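Local coordinates for CYTH domain-containing protein (Pyrococcus horikoshii, PDB 2EEN) that is of unknown function but probably binds a triphosphate compound and divalent metal ions inside a tunnel built of antiparallel strands, at residues 2-7 and 75-80; 13-18 and 124-129; 103-108 and 172-177; 47-52 and 62-67. All coordinates share one frame; numbering follows the deposited sequence.

Contact 1 of 4, residues 2-7 and 75-80; sequences YEVELK and SKTRLE
Thr-77 lies over the backbone of Val-4, its OG1 3.2 Å from Val-4 CA, while its CG2 reaches back to Tyr-2 CB at 4.0 Å. With OG1 beside its own backbone N (chi1 -59°), the hydroxyl can donate to Ser-75 OG at 2.8 Å and take a weak bond from Glu-5 N, 3.4 Å from OG1. Ser-75 OG also accepts from Thr-77 N, forming an ST turn, and is bonded outside the pair to Asp-72. Replaced by an alanine, Thr-77 would probably leave Ser-75 OG without its hydroxyl donor and Glu-5 N without its weak acceptor, freeing the turn to shift against Val-4. The straighter link is Lys-76 N to Glu-5 O, 3.0 Å with 160° at the hydrogen. Strands 3-9 and 78-85 are the outermost of the eight-stranded antiparallel sheet, and here they meet through this turn and two waters: one accepts from Arg-78 N and lies beside Glu-3 O, the other accepts from Glu-3 N and lies beside Arg-78 O. Glu-3, Glu-5 and Lys-7 match the ExExK signature of CYTH proteins, whose glutamates usually serve metal ions and whose lysine serves triphosphate. Consistent with a site for an anion, Lys-7 NZ and Lys-76 NZ come within 3.0 Å, Lys-7 being held by Arg-168 O, and Lys-76 NZ makes a long salt bridge of 3.7 Å with Glu-5 OE2. Glu-3 OE1 and Glu-80 OE2, two acceptors 3.1 Å apart, belong to carboxylates whose planes are nearly parallel (10° apart) but offset from each other.

Contact 2 of 4, residues 13-18 and 124-129; sequences EIFEKV and LDEVEG
Phe-15 and Val-18 of helix 12-19 take Leu-124 of strand 120-127 between them, in helix-on-sheet packing on one surface of the CYTH strand tunnel. The helix and strand segments run at 145° to each other with axes 9.7 Å apart at closest approach, a separation bridged by side chains.

The ring contact is a CH-pi interaction. Leu-124 CB stands over the centre of the Phe-15 ring, 3.7 Å from its centroid and 10° off the normal, and the two side chains run antiparallel as they pass. Phe-15 CG lies beside its backbone N, with chi1 at -85°, a torsion that turns the ring along the strand and brings its far end to the next residue.

Apolar contacts come from the two branches of Leu-124, which divide the work. CD2 meets both Phe-15 CD1 and Val-18 CG2 at 3.8 Å, the valine and leucine approaching tip to tip. CD1 tucks against the helix backbone, 3.6 Å from Phe-15 O. Ile-134 of the neighbouring strand 131-139 also touches Val-18 and Leu-124, extending the apolar layer under the helix.

The polar groups nearby find their partners elsewhere, and none is hydrogen-bonded between the two segments. Asp-125 points away from the helix, its carboxylate taken up by Arg-111 and Tyr-170, so successive strand residues serve opposite sides of the sheet. Glu-126 pairs with Lys-132. The backbone of Asp-125 still meets the ring: its carbonyl O lies in the ring plane at the edge, 3.4 Å from Phe-15 CZ.

Contact 3 of 4, residues 103-108 and 172-177; sequences EVLKVV and ELLLEK
Val-104 and Leu-105, neighbours in the chain, both point toward helix 170-176 and meet it there, because strand 102-117 carries a classic beta bulge at this place. Both residues face Tyr-34 of strand 23-36, and Val-104 has helix-like backbone angles (phi -99°, psi -47°) that break the normal strand pattern. The C-terminal helix packs across the strand tunnel of the CYTH fold here: the segment axes cross at 110° and pass 9.5 Å apart.

Contact is wholly apolar. Val-104 CG1 meets Leu-175 CD2 at 3.9 Å, the two side chains lying about at a right angle. Past the bulge, Val-107 presents both methyls to Leu-174 CD1, CG2 being the nearer at 3.8 Å. Leu-174 thus reaches along the strand from Leu-105 to Val-107, while Leu-175 takes the Val-104 end. Leu-171 and Tyr-170, one turn earlier in the helix, touch Leu-105 and Val-107 respectively and continue the same packing.

Leu-105, its CG opposite the backbone N, extends straight at the helix and crosses Leu-174 at about a right angle; its CD2 presses on Leu-174 CB at 3.4 Å, tighter than ordinary van der Waals contact.

Contact 4 of 4, residues 47-52 and 62-67; sequences EALRIR and VFLTYK
Arg-50 and Thr-65 are joined by a water that three groups grip: it accepts from Arg-50 NE at 3.0 Å, donates to Thr-65 OG1 at 2.6 Å and gives a weak bond to Phe-63 O. Thr-65 OG1 is also hydrogen-bonded to Glu-82 of strand 78-85. Arg-50 and Thr-65 form a hydrogen-bonded pair in the hairpin of strands 48-56 and 59-70, antiparallel at 171°, with Thr-65 N to Arg-50 O at 2.8 Å among six backbone bonds.

Arg-50, Arg-52, Thr-65 and Lys-67 share one face, consistent with the basic lining of a CYTH triphosphate tunnel. A bend at chi3 (93°) lets the Arg-50 guanidinium hold this water at its edge together with a second one, which also accepts from Lys-67 NZ at 2.7 Å. Arg-52 NH2 sits 3.3 Å above the Arg-50 guanidinium plane, toward its rim; Tyr-34 and Asp-32 hold the two arginines from strand 23-36.

The other face is apolar. Leu-64 CD1 lies between Leu-49 CD1 and Ile-51 CG1, 3.8 Å from each, and Leu-95 of the second subunit packs on Leu-49, Leu-64 and Tyr-66.

Tyr-66 reaches beyond the start of strand 48-56 to Glu-47, whose OE1 is taken by Arg-40 and Thr-45. A phenylalanine at Tyr-66 would probably leave Glu-47 OE2 without this donor, and its carboxylate less firmly set. The carboxylate stands 85° to the ring, and Tyr-66 OH donates to the anti lone pair of Glu-47 OE2 over 2.5 Å.

In the fold
All four contacts reach one antiparallel sheet. Contact 1 brings its outermost strands, 3-9 and 78-85, together, and contact 4 lies 14 Å away between centres, on the neighbouring hairpin. The two touch where Glu-80 OE1 faces Lys-67 NZ at 3.4 Å, a long ion pair, which places acidic and basic residues of the probable triphosphate tunnel side by side. Contacts 2 and 3 instead pack helices on the sheet; their centres are 19 Å apart, but strands 120-127 and 102-117 are neighbours and Glu-128 N probably bonds Val-108 O at 2.8 Å. Contacts 2 and 4, 23 Å apart between centres, lie on opposite sides of the chain's centre.

Contact 1 of 4, residues 2-7 and 75-80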
# COMPACT_ATOMS: atom_id res chain seq x y z
N TYR A 2 -2.41 -19.54 6.97
CA TYR A 2 -1.01 -19.27 6.53
C TYR A 2 -0.69 -20.03 5.26
O TYR A 2 -1.21 -21.12 5.03
CB TYR A 2 -0.01 -19.69 7.62
CG TYR A 2 -0.14 -18.94 8.91
CD1 TYR A 2 -1.16 -19.22 9.81
CD2 TYR A 2 0.76 -17.92 9.24
CE1 TYR A 2 -1.29 -18.52 11.01
CE2 TYR A 2 0.65 -17.21 10.43
CZ TYR A 2 -0.38 -17.52 11.31
OH TYR A 2 -0.49 -16.82 12.49
N GLU A 3 0.18 -19.45 4.45
CA GLU A 3 0.61 -20.08 3.21
C GLU A 3 1.88 -20.84 3.54
O GLU A 3 2.95 -20.26 3.69
CB GLU A 3 0.88 -19.04 2.13
CG GLU A 3 1.22 -19.64 0.77
CD GLU A 3 1.47 -18.58 -0.29
OE1 GLU A 3 1.40 -17.37 0.04
OE2 GLU A 3 1.72 -18.96 -1.45
N VAL A 4 1.75 -22.15 3.68
CA VAL A 4 2.90 -22.98 3.97
C VAL A 4 3.70 -23.11 2.69
O VAL A 4 3.17 -23.47 1.65
CB VAL A 4 2.46 -24.37 4.45
CG1 VAL A 4 3.67 -25.25 4.70
CG2 VAL A 4 1.61 -24.24 5.71
N GLU A 5 4.99 -22.82 2.77
CA GLU A 5 5.82 -22.91 1.58
C GLU A 5 7.18 -23.54 1.86
O GLU A 5 7.81 -23.26 2.89
CB GLU A 5 6.01 -21.53 0.96
CG GLU A 5 6.92 -21.53 -0.27
CD GLU A 5 6.83 -20.24 -1.07
OE1 GLU A 5 5.81 -20.02 -1.75
OE2 GLU A 5 7.79 -19.43 -1.01
N LEU A 6 7.59 -24.40 0.94
CA LEU A 6 8.88 -25.07 1.01
C LEU A 6 9.56 -24.84 -0.33
O LEU A 6 8.91 -24.76 -1.37
CB LEU A 6 8.71 -26.58 1.22
CG LEU A 6 8.20 -27.10 2.56
CD1 LEU A 6 8.21 -28.62 2.52
CD2 LEU A 6 9.09 -26.59 3.68
N LYS A 7 10.88 -24.75 -0.29
CA LYS A 7 11.66 -24.54 -1.50
C LYS A 7 12.86 -25.46 -1.52
O LYS A 7 13.46 -25.73 -0.48
CB LYS A 7 12.12 -23.08 -1.58
CG LYS A 7 13.06 -22.78 -2.74
CD LYS A 7 13.22 -21.28 -2.97
CE LYS A 7 13.99 -20.60 -1.85
NZ LYS A 7 14.04 -19.11 -2.06
N SER A 75 10.21 -24.68 7.56
CA SER A 75 9.73 -24.12 6.30
C SER A 75 9.92 -22.60 6.23
O SER A 75 10.46 -21.96 7.12
CB SER A 75 8.25 -24.49 6.15
OG SER A 75 7.48 -23.71 7.06
N LYS A 76 9.48 -22.03 5.10
CA LYS A 76 9.57 -20.59 4.92
C LYS A 76 8.23 -19.91 5.24
O LYS A 76 7.98 -18.76 4.89
CB LYS A 76 9.93 -20.32 3.45
CG LYS A 76 11.25 -20.97 3.03
CD LYS A 76 11.47 -20.87 1.51
CE LYS A 76 11.30 -19.44 0.98
NZ LYS A 76 11.49 -19.44 -0.47
N THR A 77 7.33 -20.67 5.89
CA THR A 77 6.00 -20.15 6.20
C THR A 77 6.07 -18.89 7.05
O THR A 77 6.77 -18.83 8.05
CB THR A 77 5.23 -21.22 6.97
OG1 THR A 77 5.12 -22.40 6.18
CG2 THR A 77 3.82 -20.70 7.28
N ARG A 78 5.30 -17.90 6.64
CA ARG A 78 5.26 -16.64 7.35
C ARG A 78 3.95 -15.92 7.09
O ARG A 78 3.25 -16.23 6.13
CB ARG A 78 6.42 -15.76 6.90
CG ARG A 78 6.36 -15.42 5.42
CD ARG A 78 7.76 -15.35 4.84
NE ARG A 78 8.62 -14.53 5.68
CZ ARG A 78 9.95 -14.54 5.61
NH1 ARG A 78 10.56 -15.31 4.73
NH2 ARG A 78 10.65 -13.78 6.44
N LEU A 79 3.63 -14.97 7.95
CA LEU A 79 2.43 -14.19 7.78
C LEU A 79 2.66 -13.30 6.57
O LEU A 79 3.78 -12.82 6.34
CB LEU A 79 2.17 -13.36 9.03
CG LEU A 79 1.13 -12.24 8.99
CD1 LEU A 79 0.69 -11.92 10.40
CD2 LEU A 79 1.72 -11.00 8.31
N GLU A 80 1.62 -13.07 5.79
CA GLU A 80 1.76 -12.23 4.61
C GLU A 80 0.54 -11.34 4.46
O GLU A 80 -0.58 -11.74 4.78
CB GLU A 80 1.91 -13.07 3.34
CG GLU A 80 3.18 -13.91 3.29
CD GLU A 80 3.26 -14.77 2.04
OE1 GLU A 80 3.31 -14.20 0.93
OE2 GLU A 80 3.26 -16.01 2.18
O HOH W 1 4.18 -18.02 4.04
O HOH W 2 1.11 -16.92 4.52

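Contact 2 of 4, residues 13-18 and 124-129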
# COMPACT_ATOMS: atom_id res chain seq x y z
N GLU A 13 16.32 -32.21 -14.51
CA GLU A 13 15.72 -33.49 -14.14
C GLU A 13 14.44 -33.30 -13.33
O GLU A 13 13.40 -33.88 -13.66
CB GLU A 13 16.72 -34.31 -13.32
CG GLU A 13 16.14 -35.55 -12.67
CD GLU A 13 17.11 -36.21 -11.71
OE1 GLU A 13 18.10 -36.81 -12.19
OE2 GLU A 13 16.90 -36.13 -10.48
N ILE A 14 14.52 -32.49 -12.27
CA ILE A 14 13.36 -32.25 -11.43
C ILE A 14 12.28 -31.52 -12.22
O ILE A 14 11.09 -31.84 -12.10
CB ILE A 14 13.76 -31.43 -10.18
CG1 ILE A 14 14.63 -32.29 -9.26
CG2 ILE A 14 12.51 -30.96 -9.43
CD1 ILE A 14 15.20 -31.56 -8.06
N PHE A 15 12.69 -30.54 -13.01
CA PHE A 15 11.76 -29.77 -13.83
C PHE A 15 10.98 -30.68 -14.77
O PHE A 15 9.76 -30.60 -14.85
CB PHE A 15 12.52 -28.71 -14.65
CG PHE A 15 12.77 -27.42 -13.89
CD1 PHE A 15 12.80 -27.40 -12.50
CD2 PHE A 15 12.99 -26.23 -14.58
CE1 PHE A 15 13.05 -26.22 -11.81
CE2 PHE A 15 13.23 -25.04 -13.90
CZ PHE A 15 13.26 -25.04 -12.51
N GLU A 16 11.69 -31.56 -15.48
CA GLU A 16 11.03 -32.47 -16.41
C GLU A 16 10.06 -33.42 -15.72
O GLU A 16 8.98 -33.69 -16.25
CB GLU A 16 12.06 -33.29 -17.18
CG GLU A 16 12.04 -33.03 -18.68
CD GLU A 16 10.66 -33.20 -19.29
OE1 GLU A 16 10.08 -34.31 -19.19
OE2 GLU A 16 10.14 -32.23 -19.88
N LYS A 17 10.46 -33.92 -14.55
CA LYS A 17 9.62 -34.85 -13.81
C LYS A 17 8.31 -34.17 -13.43
O LYS A 17 7.24 -34.78 -13.49
CB LYS A 17 10.35 -35.36 -12.57
CG LYS A 17 9.66 -36.52 -11.87
CD LYS A 17 10.52 -37.23 -10.84
CE LYS A 17 9.82 -38.47 -10.29
NZ LYS A 17 10.64 -39.04 -9.18
N VAL A 18 8.39 -32.90 -13.06
CA VAL A 18 7.18 -32.18 -12.71
C VAL A 18 6.28 -32.02 -13.93
O VAL A 18 5.07 -32.20 -13.84
CB VAL A 18 7.52 -30.78 -12.16
CG1 VAL A 18 6.29 -29.89 -12.18
CG2 VAL A 18 8.05 -30.92 -10.74
N LEU A 124 8.13 -24.14 -10.79
CA LEU A 124 9.49 -24.39 -11.26
C LEU A 124 10.03 -22.99 -11.50
O LEU A 124 9.54 -22.27 -12.37
CB LEU A 124 9.48 -25.18 -12.56
CG LEU A 124 8.74 -26.51 -12.52
CD1 LEU A 124 8.98 -27.24 -13.83
CD2 LEU A 124 9.22 -27.35 -11.33
N ASP A 125 11.02 -22.60 -10.70
CA ASP A 125 11.59 -21.26 -10.80
C ASP A 125 12.97 -21.21 -11.42
O ASP A 125 13.85 -21.99 -11.06
CB ASP A 125 11.70 -20.63 -9.41
CG ASP A 125 10.36 -20.47 -8.72
OD1 ASP A 125 9.30 -20.61 -9.37
OD2 ASP A 125 10.38 -20.19 -7.50
N GLU A 126 13.16 -20.30 -12.37
CA GLU A 126 14.46 -20.08 -13.00
C GLU A 126 14.77 -18.66 -12.56
O GLU A 126 14.24 -17.71 -13.13
CB GLU A 126 14.36 -20.15 -14.52
CG GLU A 126 15.69 -19.96 -15.22
CD GLU A 126 16.64 -21.12 -14.99
OE1 GLU A 126 16.34 -22.24 -15.45
OE2 GLU A 126 17.69 -20.92 -14.34
N VAL A 127 15.60 -18.53 -11.54
CA VAL A 127 15.93 -17.22 -10.97
C VAL A 127 17.22 -16.66 -11.51
O VAL A 127 18.27 -17.29 -11.42
CB VAL A 127 16.02 -17.34 -9.44
CG1 VAL A 127 16.23 -15.98 -8.80
CG2 VAL A 127 14.75 -18.01 -8.90
N GLU A 128 17.14 -15.45 -12.07
CA GLU A 128 18.33 -14.80 -12.61
C GLU A 128 19.35 -14.60 -11.50
O GLU A 128 19.02 -14.12 -10.41
CB GLU A 128 17.96 -13.45 -13.23
CG GLU A 128 16.98 -13.54 -14.39
CD GLU A 128 16.91 -12.25 -15.19
OE1 GLU A 128 17.39 -11.21 -14.70
OE2 GLU A 128 16.37 -12.28 -16.32
N GLY A 129 20.59 -15.01 -11.77
CA GLY A 129 21.64 -14.86 -10.78
C GLY A 129 21.73 -15.96 -9.74
O GLY A 129 22.64 -15.94 -8.92

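Contact 3 of 4, residues 103-108 and 172-177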
# COMPACT_ATOMS: atom_id res chain seq x y z
N GLU A 103 15.09 0.61 -2.30
CA GLU A 103 15.28 -0.66 -2.99
C GLU A 103 16.57 -1.30 -2.50
O GLU A 103 17.62 -0.64 -2.42
CB GLU A 103 15.36 -0.44 -4.50
CG GLU A 103 15.53 -1.72 -5.29
CD GLU A 103 15.93 -1.48 -6.73
OE1 GLU A 103 15.34 -0.59 -7.37
OE2 GLU A 103 16.84 -2.18 -7.23
N VAL A 104 16.48 -2.57 -2.15
CA VAL A 104 17.63 -3.33 -1.69
C VAL A 104 18.15 -4.12 -2.88
O VAL A 104 19.35 -4.12 -3.17
CB VAL A 104 17.25 -4.31 -0.58
CG1 VAL A 104 18.44 -5.17 -0.20
CG2 VAL A 104 16.74 -3.54 0.62
N LEU A 105 17.23 -4.78 -3.58
CA LEU A 105 17.60 -5.58 -4.73
C LEU A 105 16.38 -5.94 -5.56
O LEU A 105 15.25 -5.94 -5.07
CB LEU A 105 18.28 -6.87 -4.26
CG LEU A 105 18.96 -7.68 -5.37
CD1 LEU A 105 20.13 -6.90 -5.94
CD2 LEU A 105 19.43 -9.00 -4.80
N LYS A 106 16.63 -6.24 -6.83
CA LYS A 106 15.59 -6.65 -7.75
C LYS A 106 15.81 -8.11 -8.07
O LYS A 106 16.90 -8.51 -8.50
CB LYS A 106 15.64 -5.83 -9.03
CG LYS A 106 15.11 -4.42 -8.90
CD LYS A 106 14.71 -3.87 -10.26
CE LYS A 106 15.38 -2.52 -10.52
NZ LYS A 106 16.60 -2.28 -9.68
N VAL A 107 14.78 -8.92 -7.87
CA VAL A 107 14.86 -10.35 -8.14
C VAL A 107 13.99 -10.66 -9.34
O VAL A 107 12.81 -10.37 -9.35
CB VAL A 107 14.39 -11.17 -6.92
CG1 VAL A 107 14.52 -12.66 -7.21
CG2 VAL A 107 15.21 -10.79 -5.69
N VAL A 108 14.60 -11.25 -10.36
CA VAL A 108 13.89 -11.59 -11.58
C VAL A 108 13.90 -13.09 -11.81
O VAL A 108 14.93 -13.73 -11.66
CB VAL A 108 14.53 -10.92 -12.81
CG1 VAL A 108 13.76 -11.27 -14.07
CG2 VAL A 108 14.58 -9.42 -12.60
N GLU A 172 17.70 -13.14 0.04
CA GLU A 172 18.81 -13.42 0.94
C GLU A 172 19.96 -14.11 0.23
O GLU A 172 21.13 -13.81 0.48
CB GLU A 172 18.33 -14.29 2.11
CG GLU A 172 17.42 -13.56 3.08
CD GLU A 172 16.87 -14.48 4.15
OE1 GLU A 172 16.10 -15.40 3.81
OE2 GLU A 172 17.21 -14.28 5.34
N LEU A 173 19.62 -15.04 -0.64
CA LEU A 173 20.63 -15.77 -1.39
C LEU A 173 21.38 -14.83 -2.32
O LEU A 173 22.60 -14.91 -2.44
CB LEU A 173 19.97 -16.89 -2.21
CG LEU A 173 19.37 -18.01 -1.35
CD1 LEU A 173 18.61 -18.97 -2.23
CD2 LEU A 173 20.49 -18.74 -0.61
N LEU A 174 20.66 -13.92 -2.96
CA LEU A 174 21.32 -12.98 -3.86
C LEU A 174 22.16 -11.98 -3.08
O LEU A 174 23.23 -11.60 -3.53
CB LEU A 174 20.29 -12.27 -4.75
CG LEU A 174 19.75 -13.16 -5.87
CD1 LEU A 174 18.43 -12.60 -6.39
CD2 LEU A 174 20.78 -13.26 -6.98
N LEU A 175 21.69 -11.56 -1.91
CA LEU A 175 22.45 -10.59 -1.11
C LEU A 175 23.78 -11.16 -0.64
O LEU A 175 24.77 -10.42 -0.51
CB LEU A 175 21.62 -10.13 0.09
CG LEU A 175 20.47 -9.18 -0.27
CD1 LEU A 175 19.74 -8.77 0.99
CD2 LEU A 175 21.01 -7.96 -1.01
N GLU A 176 23.80 -12.46 -0.39
CA GLU A 176 25.02 -13.11 0.06
C GLU A 176 26.09 -13.02 -1.02
O GLU A 176 27.28 -12.94 -0.71
CB GLU A 176 24.75 -14.58 0.37
CG GLU A 176 23.93 -14.85 1.61
CD GLU A 176 23.73 -16.33 1.85
OE1 GLU A 176 24.73 -17.08 1.79
OE2 GLU A 176 22.58 -16.75 2.10
N LYS A 177 25.65 -13.04 -2.27
CA LYS A 177 26.56 -12.99 -3.41
C LYS A 177 26.92 -11.59 -3.89
O LYS A 177 27.54 -11.43 -4.94
CB LYS A 177 25.96 -13.82 -4.55
CG LYS A 177 25.82 -15.29 -4.20
CD LYS A 177 25.09 -16.07 -5.28
CE LYS A 177 25.00 -17.54 -4.91
NZ LYS A 177 26.34 -18.19 -4.84

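Contact 4 of 4, residues 47-52 and 62-67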
# COMPACT_ATOMS: atom_id res chain seq x y z
N GLU A 47 11.79 -9.52 8.18
CA GLU A 47 10.60 -9.03 7.50
C GLU A 47 10.97 -8.70 6.07
O GLU A 47 12.15 -8.66 5.71
CB GLU A 47 10.11 -7.76 8.18
CG GLU A 47 9.59 -7.95 9.56
CD GLU A 47 9.33 -6.62 10.22
OE1 GLU A 47 10.29 -6.02 10.74
OE2 GLU A 47 8.17 -6.17 10.20
N ALA A 48 9.97 -8.47 5.23
CA ALA A 48 10.22 -8.12 3.84
C ALA A 48 9.06 -7.31 3.29
O ALA A 48 7.91 -7.45 3.73
CB ALA A 48 10.42 -9.38 2.99
N LEU A 49 9.37 -6.43 2.35
CA LEU A 49 8.35 -5.63 1.69
C LEU A 49 8.77 -5.66 0.24
O LEU A 49 9.91 -5.34 -0.10
CB LEU A 49 8.33 -4.20 2.21
CG LEU A 49 7.22 -3.38 1.55
CD1 LEU A 49 5.83 -3.93 1.95
CD2 LEU A 49 7.35 -1.93 1.97
N ARG A 50 7.84 -6.05 -0.63
CA ARG A 50 8.18 -6.18 -2.03
C ARG A 50 7.09 -5.76 -2.98
O ARG A 50 5.90 -5.82 -2.66
CB ARG A 50 8.54 -7.65 -2.28
CG ARG A 50 8.30 -8.21 -3.67
CD ARG A 50 8.30 -9.75 -3.63
NE ARG A 50 6.96 -10.31 -3.46
CZ ARG A 50 6.70 -11.52 -2.98
NH1 ARG A 50 7.70 -12.31 -2.61
NH2 ARG A 50 5.45 -11.96 -2.89
N ILE A 51 7.50 -5.28 -4.15
CA ILE A 51 6.53 -4.98 -5.19
C ILE A 51 6.88 -5.98 -6.26
O ILE A 51 8.03 -6.05 -6.71
CB ILE A 51 6.65 -3.57 -5.76
CG1 ILE A 51 6.01 -2.58 -4.78
CG2 ILE A 51 5.94 -3.49 -7.11
CD1 ILE A 51 6.15 -1.14 -5.16
N ARG A 52 5.90 -6.79 -6.65
CA ARG A 52 6.09 -7.80 -7.67
C ARG A 52 5.31 -7.50 -8.93
O ARG A 52 4.13 -7.16 -8.87
CB ARG A 52 5.65 -9.17 -7.16
CG ARG A 52 5.38 -10.16 -8.29
CD ARG A 52 5.15 -11.54 -7.73
NE ARG A 52 6.34 -12.01 -7.04
CZ ARG A 52 6.40 -13.12 -6.31
NH1 ARG A 52 5.33 -13.89 -6.16
NH2 ARG A 52 7.55 -13.46 -5.74
N VAL A 62 0.43 -6.63 -10.68
CA VAL A 62 1.41 -6.07 -9.77
C VAL A 62 0.89 -6.21 -8.35
O VAL A 62 -0.28 -5.96 -8.09
CB VAL A 62 1.65 -4.59 -10.07
CG1 VAL A 62 2.71 -4.04 -9.15
CG2 VAL A 62 2.06 -4.43 -11.53
N PHE A 63 1.77 -6.61 -7.44
CA PHE A 63 1.36 -6.78 -6.05
C PHE A 63 2.35 -6.17 -5.09
O PHE A 63 3.55 -6.13 -5.36
CB PHE A 63 1.23 -8.28 -5.72
CG PHE A 63 0.28 -9.03 -6.61
CD1 PHE A 63 0.70 -9.51 -7.84
CD2 PHE A 63 -1.04 -9.23 -6.22
CE1 PHE A 63 -0.19 -10.19 -8.69
CE2 PHE A 63 -1.93 -9.91 -7.05
CZ PHE A 63 -1.50 -10.39 -8.29
N LEU A 64 1.83 -5.66 -3.98
CA LEU A 64 2.65 -5.10 -2.91
C LEU A 64 2.46 -6.11 -1.79
O LEU A 64 1.33 -6.37 -1.36
CB LEU A 64 2.13 -3.73 -2.48
CG LEU A 64 2.76 -3.15 -1.22
CD1 LEU A 64 4.27 -2.98 -1.40
CD2 LEU A 64 2.13 -1.80 -0.92
N THR A 65 3.56 -6.69 -1.32
CA THR A 65 3.47 -7.71 -0.29
C THR A 65 4.40 -7.49 0.88
O THR A 65 5.57 -7.17 0.70
CB THR A 65 3.79 -9.09 -0.90
OG1 THR A 65 2.93 -9.33 -2.02
CG2 THR A 65 3.60 -10.19 0.13
N TYR A 66 3.85 -7.65 2.07
CA TYR A 66 4.62 -7.56 3.30
C TYR A 66 4.70 -8.99 3.80
O TYR A 66 3.71 -9.72 3.78
CB TYR A 66 3.91 -6.74 4.38
CG TYR A 66 4.51 -6.93 5.77
CD1 TYR A 66 5.67 -6.25 6.15
CD2 TYR A 66 3.93 -7.82 6.68
CE1 TYR A 66 6.24 -6.46 7.41
CE2 TYR A 66 4.49 -8.04 7.93
CZ TYR A 66 5.64 -7.35 8.29
OH TYR A 66 6.19 -7.56 9.53
N LYS A 67 5.88 -9.38 4.25
CA LYS A 67 6.04 -10.71 4.82
C LYS A 67 6.59 -10.58 6.23
O LYS A 67 7.54 -9.84 6.47
CB LYS A 67 6.97 -11.56 3.96
CG LYS A 67 6.34 -11.95 2.64
CD LYS A 67 6.88 -13.28 2.14
CE LYS A 67 6.23 -13.66 0.82
NZ LYS A 67 6.61 -15.04 0.42
O HOH W 3 4.42 -8.76 -4.07
O HOH W 4 6.36 -15.01 -2.29